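Local coordinates for protein 11R-lipoxygenase (PDB 3VF1) that is a calcium-dependent, non-heme iron lipoxygenase that probably inserts molecular oxygen into a polyunsaturated fatty acid with 11R specificity, at residues Y119-Y124 against V133-A138; P416-L421 against D647-D652; Q508-I513 against A653-A658. One frame throughout, in Å; residues are numbered along the deposited sequence.

Contact 1: Y119-Y124 against V133-A138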
loop_
_atom_site.group_PDB
_atom_site.type_symbol
_atom_site.label_atom_id
_atom_site.label_comp_id
_atom_site.label_asym_id
_atom_site.label_seq_id
_atom_site.Cartn_x
_atom_site.Cartn_y
_atom_site.Cartn_z
ATOM N N TYR A 119 -28.850 10.107 -18.952
ATOM C CA TYR A 119 -28.208 10.630 -17.753
ATOM C C TYR A 119 -27.581 9.487 -16.962
ATOM O O TYR A 119 -28.284 8.712 -16.312
ATOM C CB TYR A 119 -29.224 11.379 -16.890
ATOM C CG TYR A 119 -29.796 12.606 -17.566
ATOM C CD1 TYR A 119 -30.692 12.487 -18.620
ATOM C CD2 TYR A 119 -29.438 13.882 -17.151
ATOM C CE1 TYR A 119 -31.215 13.604 -19.243
ATOM C CE2 TYR A 119 -29.957 15.006 -17.769
ATOM C CZ TYR A 119 -30.845 14.860 -18.813
ATOM O OH TYR A 119 -31.367 15.971 -19.434
ATOM N N ILE A 120 -26.256 9.387 -17.025
ATOM C CA ILE A 120 -25.536 8.306 -16.360
ATOM C C ILE A 120 -25.272 8.662 -14.901
ATOM O O ILE A 120 -24.862 9.781 -14.590
ATOM C CB ILE A 120 -24.186 8.017 -17.045
ATOM C CG1 ILE A 120 -24.349 7.944 -18.566
ATOM C CG2 ILE A 120 -23.588 6.723 -16.512
ATOM C CD1 ILE A 120 -25.202 6.792 -19.039
ATOM N N PHE A 121 -25.505 7.704 -14.011
ATOM C CA PHE A 121 -25.291 7.916 -12.585
ATOM C C PHE A 121 -24.337 6.869 -12.017
ATOM O O PHE A 121 -24.772 5.806 -11.571
ATOM C CB PHE A 121 -26.626 7.877 -11.841
ATOM C CG PHE A 121 -27.581 8.953 -12.264
ATOM C CD1 PHE A 121 -28.422 8.765 -13.347
ATOM C CD2 PHE A 121 -27.635 10.157 -11.584
ATOM C CE1 PHE A 121 -29.298 9.755 -13.740
ATOM C CE2 PHE A 121 -28.509 11.149 -11.975
ATOM C CZ PHE A 121 -29.342 10.946 -13.054
ATOM N N PRO A 122 -23.028 7.168 -12.034
ATOM C CA PRO A 122 -22.014 6.251 -11.501
ATOM C C PRO A 122 -22.209 6.045 -10.004
ATOM O O PRO A 122 -22.159 7.014 -9.246
ATOM C CB PRO A 122 -20.691 6.979 -11.781
ATOM C CG PRO A 122 -21.018 8.022 -12.805
ATOM C CD PRO A 122 -22.429 8.416 -12.534
ATOM N N CYS A 123 -22.434 4.803 -9.587
ATOM C CA CYS A 123 -22.809 4.516 -8.207
ATOM C C CYS A 123 -21.764 3.658 -7.493
ATOM O O CYS A 123 -20.949 4.174 -6.728
ATOM C CB CYS A 123 -24.177 3.829 -8.175
ATOM S SG CYS A 123 -24.784 3.451 -6.520
ATOM N N TYR A 124 -21.794 2.352 -7.743
ATOM C CA TYR A 124 -20.872 1.423 -7.096
ATOM C C TYR A 124 -21.005 1.482 -5.575
ATOM O O TYR A 124 -20.022 1.656 -4.855
ATOM C CB TYR A 124 -19.437 1.718 -7.534
ATOM C CG TYR A 124 -19.282 1.714 -9.036
ATOM C CD1 TYR A 124 -19.253 0.522 -9.742
ATOM C CD2 TYR A 124 -19.188 2.900 -9.748
ATOM C CE1 TYR A 124 -19.122 0.508 -11.117
ATOM C CE2 TYR A 124 -19.055 2.898 -11.123
ATOM C CZ TYR A 124 -19.024 1.698 -11.802
ATOM O OH TYR A 124 -18.895 1.684 -13.174
ATOM N N VAL A 133 -27.451 9.562 -5.444
ATOM C CA VAL A 133 -26.381 9.503 -6.433
ATOM C C VAL A 133 -26.465 10.671 -7.410
ATOM O O VAL A 133 -27.484 10.866 -8.067
ATOM C CB VAL A 133 -26.445 8.187 -7.231
ATOM C CG1 VAL A 133 -25.254 8.073 -8.171
ATOM C CG2 VAL A 133 -26.503 6.995 -6.288
ATOM N N TYR A 134 -25.387 11.443 -7.504
ATOM C CA TYR A 134 -25.326 12.559 -8.443
ATOM C C TYR A 134 -25.129 12.049 -9.860
ATOM O O TYR A 134 -24.821 10.876 -10.072
ATOM C CB TYR A 134 -24.166 13.495 -8.105
ATOM C CG TYR A 134 -24.180 14.040 -6.698
ATOM C CD1 TYR A 134 -24.845 15.220 -6.395
ATOM C CD2 TYR A 134 -23.511 13.387 -5.675
ATOM C CE1 TYR A 134 -24.848 15.726 -5.112
ATOM C CE2 TYR A 134 -23.511 13.883 -4.394
ATOM C CZ TYR A 134 -24.180 15.050 -4.116
ATOM O OH TYR A 134 -24.167 15.533 -2.831
ATOM N N GLU A 135 -25.301 12.940 -10.830
ATOM C CA GLU A 135 -24.999 12.626 -12.219
ATOM C C GLU A 135 -23.487 12.720 -12.419
ATOM O O GLU A 135 -22.809 13.459 -11.707
ATOM C CB GLU A 135 -25.742 13.586 -13.150
ATOM C CG GLU A 135 -25.884 13.097 -14.584
ATOM C CD GLU A 135 -24.668 13.399 -15.439
ATOM O OE1 GLU A 135 -23.884 14.297 -15.067
ATOM O OE2 GLU A 135 -24.498 12.740 -16.488
ATOM N N GLY A 136 -22.967 11.965 -13.384
ATOM C CA GLY A 136 -21.532 11.836 -13.590
ATOM C C GLY A 136 -20.723 13.109 -13.410
ATOM O O GLY A 136 -19.716 13.113 -12.702
ATOM N N LYS A 137 -21.162 14.185 -14.058
ATOM C CA LYS A 137 -20.457 15.466 -14.027
ATOM C C LYS A 137 -19.915 15.797 -12.634
ATOM O O LYS A 137 -20.648 15.757 -11.647
ATOM C CB LYS A 137 -21.400 16.579 -14.492
ATOM C CG LYS A 137 -20.716 17.877 -14.884
ATOM C CD LYS A 137 -21.746 18.964 -15.171
ATOM C CE LYS A 137 -21.099 20.253 -15.660
ATOM N NZ LYS A 137 -20.614 20.151 -17.067
ATOM N N ALA A 138 -18.627 16.124 -12.564
ATOM C CA ALA A 138 -18.003 16.521 -11.306
ATOM C C ALA A 138 -18.141 18.028 -11.118
ATOM O O ALA A 138 -17.947 18.798 -12.059
ATOM C CB ALA A 138 -16.536 16.111 -11.282
#

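Contact 2: P416-L421 against D647-D652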
loop_
_atom_site.group_PDB
_atom_site.type_symbol
_atom_site.label_atom_id
_atom_site.label_comp_id
_atom_site.label_asym_id
_atom_site.label_seq_id
_atom_site.Cartn_x
_atom_site.Cartn_y
_atom_site.Cartn_z
ATOM N N PRO A 416 -14.568 16.334 -7.761
ATOM C CA PRO A 416 -13.616 15.681 -8.673
ATOM C C PRO A 416 -12.479 14.940 -7.967
ATOM O O PRO A 416 -12.048 13.894 -8.444
ATOM C CB PRO A 416 -13.062 16.849 -9.500
ATOM C CG PRO A 416 -13.350 18.071 -8.697
ATOM C CD PRO A 416 -14.636 17.785 -7.994
ATOM N N VAL A 417 -11.999 15.482 -6.852
ATOM C CA VAL A 417 -10.927 14.851 -6.088
ATOM C C VAL A 417 -11.397 13.550 -5.442
ATOM O O VAL A 417 -10.636 12.586 -5.360
ATOM C CB VAL A 417 -10.381 15.796 -5.001
ATOM C CG1 VAL A 417 -9.437 15.054 -4.065
ATOM C CG2 VAL A 417 -9.680 16.982 -5.640
ATOM N N TRP A 418 -12.645 13.523 -4.985
ATOM C CA TRP A 418 -13.220 12.295 -4.448
ATOM C C TRP A 418 -13.205 11.202 -5.508
ATOM O O TRP A 418 -12.873 10.051 -5.226
ATOM C CB TRP A 418 -14.655 12.522 -3.971
ATOM C CG TRP A 418 -15.419 11.241 -3.824
ATOM C CD1 TRP A 418 -16.110 10.584 -4.801
ATOM C CD2 TRP A 418 -15.560 10.454 -2.636
ATOM N NE1 TRP A 418 -16.676 9.440 -4.294
ATOM C CE2 TRP A 418 -16.353 9.336 -2.967
ATOM C CE3 TRP A 418 -15.094 10.585 -1.325
ATOM C CZ2 TRP A 418 -16.692 8.360 -2.034
ATOM C CZ3 TRP A 418 -15.432 9.613 -0.401
ATOM C CH2 TRP A 418 -16.224 8.516 -0.760
ATOM N N LYS A 419 -13.572 11.570 -6.731
ATOM C CA LYS A 419 -13.596 10.629 -7.844
ATOM C C LYS A 419 -12.183 10.175 -8.184
ATOM O O LYS A 419 -11.954 9.014 -8.521
ATOM C CB LYS A 419 -14.230 11.276 -9.076
ATOM C CG LYS A 419 -15.689 11.665 -8.905
ATOM C CD LYS A 419 -16.222 12.321 -10.169
ATOM C CE LYS A 419 -17.679 12.730 -10.025
ATOM N NZ LYS A 419 -18.591 11.559 -9.896
ATOM N N LEU A 420 -11.239 11.106 -8.094
ATOM C CA LEU A 420 -9.848 10.823 -8.420
ATOM C C LEU A 420 -9.252 9.781 -7.479
ATOM O O LEU A 420 -8.635 8.812 -7.920
ATOM C CB LEU A 420 -9.020 12.107 -8.347
ATOM C CG LEU A 420 -7.531 11.958 -8.665
ATOM C CD1 LEU A 420 -7.326 11.578 -10.126
ATOM C CD2 LEU A 420 -6.779 13.233 -8.327
ATOM N N LEU A 421 -9.446 9.986 -6.180
ATOM C CA LEU A 421 -8.805 9.158 -5.166
ATOM C C LEU A 421 -9.543 7.852 -4.895
ATOM O O LEU A 421 -8.949 6.895 -4.402
ATOM C CB LEU A 421 -8.686 9.939 -3.855
ATOM C CG LEU A 421 -7.806 11.189 -3.885
ATOM C CD1 LEU A 421 -7.780 11.851 -2.517
ATOM C CD2 LEU A 421 -6.400 10.840 -4.343
ATOM N N ASP A 647 -14.565 0.840 -12.719
ATOM C CA ASP A 647 -15.617 1.412 -11.887
ATOM C C ASP A 647 -15.504 2.933 -11.863
ATOM O O ASP A 647 -15.595 3.558 -10.806
ATOM C CB ASP A 647 -15.529 0.854 -10.466
ATOM C CG ASP A 647 -15.748 -0.645 -10.415
ATOM O OD1 ASP A 647 -15.664 -1.295 -11.479
ATOM O OD2 ASP A 647 -15.999 -1.174 -9.311
ATOM N N ASN A 648 -15.309 3.519 -13.040
ATOM C CA ASN A 648 -15.061 4.950 -13.169
ATOM C C ASN A 648 -16.233 5.807 -12.699
ATOM O O ASN A 648 -17.381 5.573 -13.079
ATOM C CB ASN A 648 -14.727 5.291 -14.621
ATOM C CG ASN A 648 -14.388 6.748 -14.808
ATOM O OD1 ASN A 648 -13.901 7.407 -13.890
ATOM N ND2 ASN A 648 -14.645 7.266 -16.000
ATOM N N LEU A 649 -15.929 6.807 -11.880
ATOM C CA LEU A 649 -16.944 7.714 -11.357
ATOM C C LEU A 649 -17.031 8.999 -12.178
ATOM O O LEU A 649 -17.979 9.768 -12.035
ATOM C CB LEU A 649 -16.638 8.056 -9.899
ATOM C CG LEU A 649 -16.614 6.871 -8.935
ATOM C CD1 LEU A 649 -16.216 7.329 -7.540
ATOM C CD2 LEU A 649 -17.966 6.175 -8.907
ATOM N N PHE A 650 -16.044 9.230 -13.037
ATOM C CA PHE A 650 -16.025 10.431 -13.867
ATOM C C PHE A 650 -17.007 10.327 -15.027
ATOM O O PHE A 650 -17.050 9.317 -15.729
ATOM C CB PHE A 650 -14.618 10.687 -14.413
ATOM C CG PHE A 650 -13.674 11.275 -13.405
ATOM C CD1 PHE A 650 -13.729 12.620 -13.092
ATOM C CD2 PHE A 650 -12.724 10.484 -12.778
ATOM C CE1 PHE A 650 -12.861 13.167 -12.167
ATOM C CE2 PHE A 650 -11.853 11.025 -11.856
ATOM C CZ PHE A 650 -11.922 12.370 -11.550
ATOM N N GLY A 651 -17.795 11.379 -15.220
ATOM C CA GLY A 651 -18.707 11.459 -16.345
ATOM C C GLY A 651 -18.195 12.406 -17.414
ATOM O O GLY A 651 -18.515 12.256 -18.594
ATOM N N ASP A 652 -17.393 13.382 -17.001
ATOM C CA ASP A 652 -16.874 14.385 -17.923
ATOM C C ASP A 652 -15.947 13.753 -18.954
ATOM O O ASP A 652 -15.021 13.024 -18.606
ATOM C CB ASP A 652 -16.130 15.479 -17.154
ATOM C CG ASP A 652 -16.964 16.077 -16.036
ATOM O OD1 ASP A 652 -17.832 16.925 -16.327
ATOM O OD2 ASP A 652 -16.746 15.701 -14.865
#

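Contact 3: Q508-I513 against A653-A658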
loop_
_atom_site.group_PDB
_atom_site.type_symbol
_atom_site.label_atom_id
_atom_site.label_comp_id
_atom_site.label_asym_id
_atom_site.label_seq_id
_atom_site.Cartn_x
_atom_site.Cartn_y
_atom_site.Cartn_z
ATOM N N GLN A 508 -2.223 16.169 -12.520
ATOM C CA GLN A 508 -2.192 17.558 -12.958
ATOM C C GLN A 508 -3.253 17.816 -14.023
ATOM O O GLN A 508 -3.926 18.844 -14.000
ATOM C CB GLN A 508 -0.810 17.918 -13.503
ATOM C CG GLN A 508 -0.671 19.374 -13.915
ATOM C CD GLN A 508 0.750 19.739 -14.298
ATOM O OE1 GLN A 508 1.142 19.620 -15.459
ATOM N NE2 GLN A 508 1.529 20.185 -13.321
ATOM N N ASP A 509 -3.396 16.879 -14.955
ATOM C CA ASP A 509 -4.388 17.005 -16.015
ATOM C C ASP A 509 -5.793 17.084 -15.430
ATOM O O ASP A 509 -6.579 17.953 -15.803
ATOM C CB ASP A 509 -4.293 15.829 -16.990
ATOM C CG ASP A 509 -3.034 15.870 -17.833
ATOM O OD1 ASP A 509 -2.351 16.916 -17.834
ATOM O OD2 ASP A 509 -2.732 14.858 -18.503
ATOM N N ILE A 510 -6.103 16.179 -14.508
ATOM C CA ILE A 510 -7.419 16.142 -13.883
ATOM C C ILE A 510 -7.700 17.434 -13.128
ATOM O O ILE A 510 -8.762 18.034 -13.279
ATOM C CB ILE A 510 -7.543 14.961 -12.901
ATOM C CG1 ILE A 510 -7.464 13.628 -13.652
ATOM C CG2 ILE A 510 -8.845 15.051 -12.114
ATOM C CD1 ILE A 510 -8.536 13.447 -14.710
ATOM N N ILE A 511 -6.741 17.862 -12.316
ATOM C CA ILE A 511 -6.913 19.047 -11.485
ATOM C C ILE A 511 -7.079 20.318 -12.318
ATOM O O ILE A 511 -7.836 21.213 -11.947
ATOM C CB ILE A 511 -5.728 19.220 -10.516
ATOM C CG1 ILE A 511 -5.728 18.097 -9.475
ATOM C CG2 ILE A 511 -5.784 20.576 -9.823
ATOM C CD1 ILE A 511 -6.970 18.054 -8.605
ATOM N N GLN A 512 -6.379 20.396 -13.445
ATOM C CA GLN A 512 -6.450 21.585 -14.292
ATOM C C GLN A 512 -7.722 21.620 -15.136
ATOM O O GLN A 512 -8.026 22.631 -15.766
ATOM C CB GLN A 512 -5.210 21.687 -15.183
ATOM C CG GLN A 512 -3.951 22.065 -14.415
ATOM C CD GLN A 512 -2.764 22.329 -15.320
ATOM O OE1 GLN A 512 -2.852 22.188 -16.541
ATOM N NE2 GLN A 512 -1.642 22.719 -14.723
ATOM N N ILE A 513 -8.465 20.518 -15.144
ATOM C CA ILE A 513 -9.764 20.479 -15.807
ATOM C C ILE A 513 -10.813 21.216 -14.980
ATOM O O ILE A 513 -11.714 21.851 -15.532
ATOM C CB ILE A 513 -10.239 19.027 -16.036
ATOM C CG1 ILE A 513 -9.467 18.389 -17.193
ATOM C CG2 ILE A 513 -11.732 18.989 -16.340
ATOM C CD1 ILE A 513 -9.721 16.903 -17.355
ATOM N N ALA A 653 -16.201 14.043 -20.226
ATOM C CA ALA A 653 -15.422 13.469 -21.317
ATOM C C ALA A 653 -13.967 13.931 -21.266
ATOM O O ALA A 653 -13.078 13.253 -21.782
ATOM C CB ALA A 653 -16.047 13.832 -22.656
ATOM N N ALA A 654 -13.728 15.083 -20.649
ATOM C CA ALA A 654 -12.373 15.606 -20.516
ATOM C C ALA A 654 -11.565 14.752 -19.541
ATOM O O ALA A 654 -10.361 14.565 -19.714
ATOM C CB ALA A 654 -12.406 17.052 -20.054
ATOM N N ALA A 655 -12.233 14.237 -18.515
ATOM C CA ALA A 655 -11.586 13.357 -17.548
ATOM C C ALA A 655 -11.193 12.045 -18.221
ATOM O O ALA A 655 -10.105 11.521 -17.991
ATOM C CB ALA A 655 -12.507 13.095 -16.371
ATOM N N HIS A 656 -12.085 11.523 -19.057
ATOM C CA HIS A 656 -11.826 10.288 -19.786
ATOM C C HIS A 656 -10.607 10.435 -20.690
ATOM O O HIS A 656 -9.824 9.498 -20.847
ATOM C CB HIS A 656 -13.051 9.897 -20.616
ATOM C CG HIS A 656 -14.251 9.556 -19.790
ATOM N ND1 HIS A 656 -15.541 9.688 -20.260
ATOM C CD2 HIS A 656 -14.358 9.085 -18.526
ATOM C CE1 HIS A 656 -16.390 9.316 -19.318
ATOM N NE2 HIS A 656 -15.698 8.944 -18.257
ATOM N N ALA A 657 -10.448 11.614 -21.282
ATOM C CA ALA A 657 -9.300 11.884 -22.139
ATOM C C ALA A 657 -8.012 11.847 -21.323
ATOM O O ALA A 657 -6.997 11.321 -21.775
ATOM C CB ALA A 657 -9.454 13.232 -22.822
ATOM N N ALA A 658 -8.063 12.406 -20.117
ATOM C CA ALA A 658 -6.903 12.422 -19.235
ATOM C C ALA A 658 -6.543 11.001 -18.811
ATOM O O ALA A 658 -5.371 10.620 -18.807
ATOM C CB ALA A 658 -7.180 13.283 -18.016
HETATM O O HOH W 1 -2.827 12.154 -18.071
#

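Contact 1: Y119-Y124 against V133-A138
Gly136 and Ile120 make the one hydrogen bond between residues 119-124 and residues 133-138, which bring together the outermost strands of the two sheets of the PLAT beta sandwich. Gly136 N lies 3.1 Å from Ile120 O, with an N-H...O angle of 155°, just past the point where strand 130-134 gives way to loop. Within their own sheets the partners are different: the backbone of Phe121 hydrogen-bonds to that of Val104, and that of Val133 to Ile86.

The van der Waals packing centres on Phe121 and Val133. Val133 divides its work between its two methyls: CG1, anti to the backbone N (chi1 -175°), makes an apolar contact with Phe121 CB at 3.9 Å and also meets Pro122 O at 3.4 Å, while CG2 makes a second apolar contact, with Cys123 SG at 3.9 Å. The Phe121 ring turns an edge to Tyr134 O, which approaches CD2 to 3.3 Å near the ring plane; over one face, displaced toward the rim, lies Glu135 CG, which also packs on Ile120 O. Pro122 CD rests on Gly136 N at 3.7 Å.

One carboxylate oxygen turns back to its own segment. Bent at chi2 (-84°), Glu135 takes the N-H of Lys137 on OE1 from above the carboxylate plane, at 2.9 Å.

Such chemistry implies a seam between sheets and not a paired strand edge: a single main-chain bond pins the departing loop, and side-chain carbons lying against one another and against backbone carbonyls do most of the rest.

Contact 2: P416-L421 against D647-D652
Lys419 reaches from helix 416-425 to Leu649 and Phe650, in a loop shaped by an Asx turn at Asn648 just ahead of helix 653-676 of the lipoxygenase domain. Its NZ donates to Leu649 O at 2.9 Å, coming from above the carbonyl plane, 47° out of it. The same side chain is a hydrocarbon nearer its root: Lys419 CB sits over one face of Phe650, 3.7 Å from the ring centroid, a CH-pi contact. Because the chain runs extended from CB to CE and bends only at chi4 (-67°), CB can cover the ring while NZ turns to the carbonyl of Leu649.

Around this core, Phe650 CZ approaches Pro416 O to 3.5 Å, an oxygen that already accepts the helical bond from Leu420 N. Leu649 CD1 meets Trp418 NE1 obliquely at 3.9 Å, and the Trp418 ring is itself in an edge-to-face stack with Trp408.

Farther out, Ser413 O and Gly136 O offer weak hydrogen bonds to the amino group, so NZ has one good main-chain acceptor and two weak ones. Asp652 OD2, 6.7 Å from Lys419 NZ, may further favour the charged form, though it makes no contact. Ala655, Met659 and Tyr514 also pack on Phe650.

Asn648 holds the turn of the loop: its OD1 accepts from Phe650 N at 2.9 Å, with the donor 66° out of the amide carbonyl plane, and the same OD1 lies in plane at the edge of the Phe650 ring.

Contact 3: Q508-I513 against A653-A658
Ile510 and Ile513 supply the bulk, and Ala654, Ala655 and Ala658 the small side chains they meet, where two nearly antiparallel helix segments come together. The axes of 508-513 and 653-658 come within 9.4 Å at an angle of 165°, consistent with small alanine side chains on the second helix.

The contact is mostly aliphatic. Ile510 touches through its terminal methyl: CD1 stands 3.6 Å from Ala658 CB and reaches Ala655 CB at 4.3 Å. Ile513 also leads with CD1, but its chain is straighter. With chi2 at 171° the methyl extends across the gap to Ala654, lying 3.4 Å from Ala654 O and 3.8 Å from Ala654 CB. The oxygen it meets is engaged in the helix, accepting from Ala658 N. Ala658 CB is the shared landing point, for Asp509 CB is also near it, at 4.0 Å. Direct polar bonds between the two segments are absent.

Between the two segments the polar link runs through water. One molecule donates both to Asp509 OD2, at 2.7 Å, and to Ala658 O, at 3.1 Å, bridging a side chain of one helix and the main chain of the other. A second tie between the helices is the salt bridge of Asp509 OD2 with Lys661, a residue farther along helix 653-676, while OD1 accepts from Gln505 NE2. The carboxylate thus ties the helix pair at the side of the aliphatic patch.

Among its neighbours, the pair borders the loop that leads into helix 653-676: Phe650 of that loop packs against both Ile510 and Ala655, and His656 NE2 bonds to Phe650 O. Helix 491-514 is backed in turn by helix 557-579, whose Leu560, Val561 and Leu564 receive Ile511.

How the contacts relate
The three contacts form a chain of interfaces running from the PLAT sandwich into the helical lipoxygenase domain. Contacts 1 and 2 are buried; contact 3 is only partly so. Contacts 1 and 2 touch where the PLAT sandwich meets the helical part, Asp652 OD2 accepting from Ala138 N at 3.0 Å, and contacts 2 and 3 share the passage from the 647-652 loop into helix 653-676. Contacts 1 and 3 do not touch, their centres lying about 17 Å apart. Chemistry follows place: one main-chain bond from a loop to an edge strand in contact 1, a buried lysine bonded chiefly to one carbonyl in contact 2, and alanine-isoleucine packing with a bridging water in contact 3.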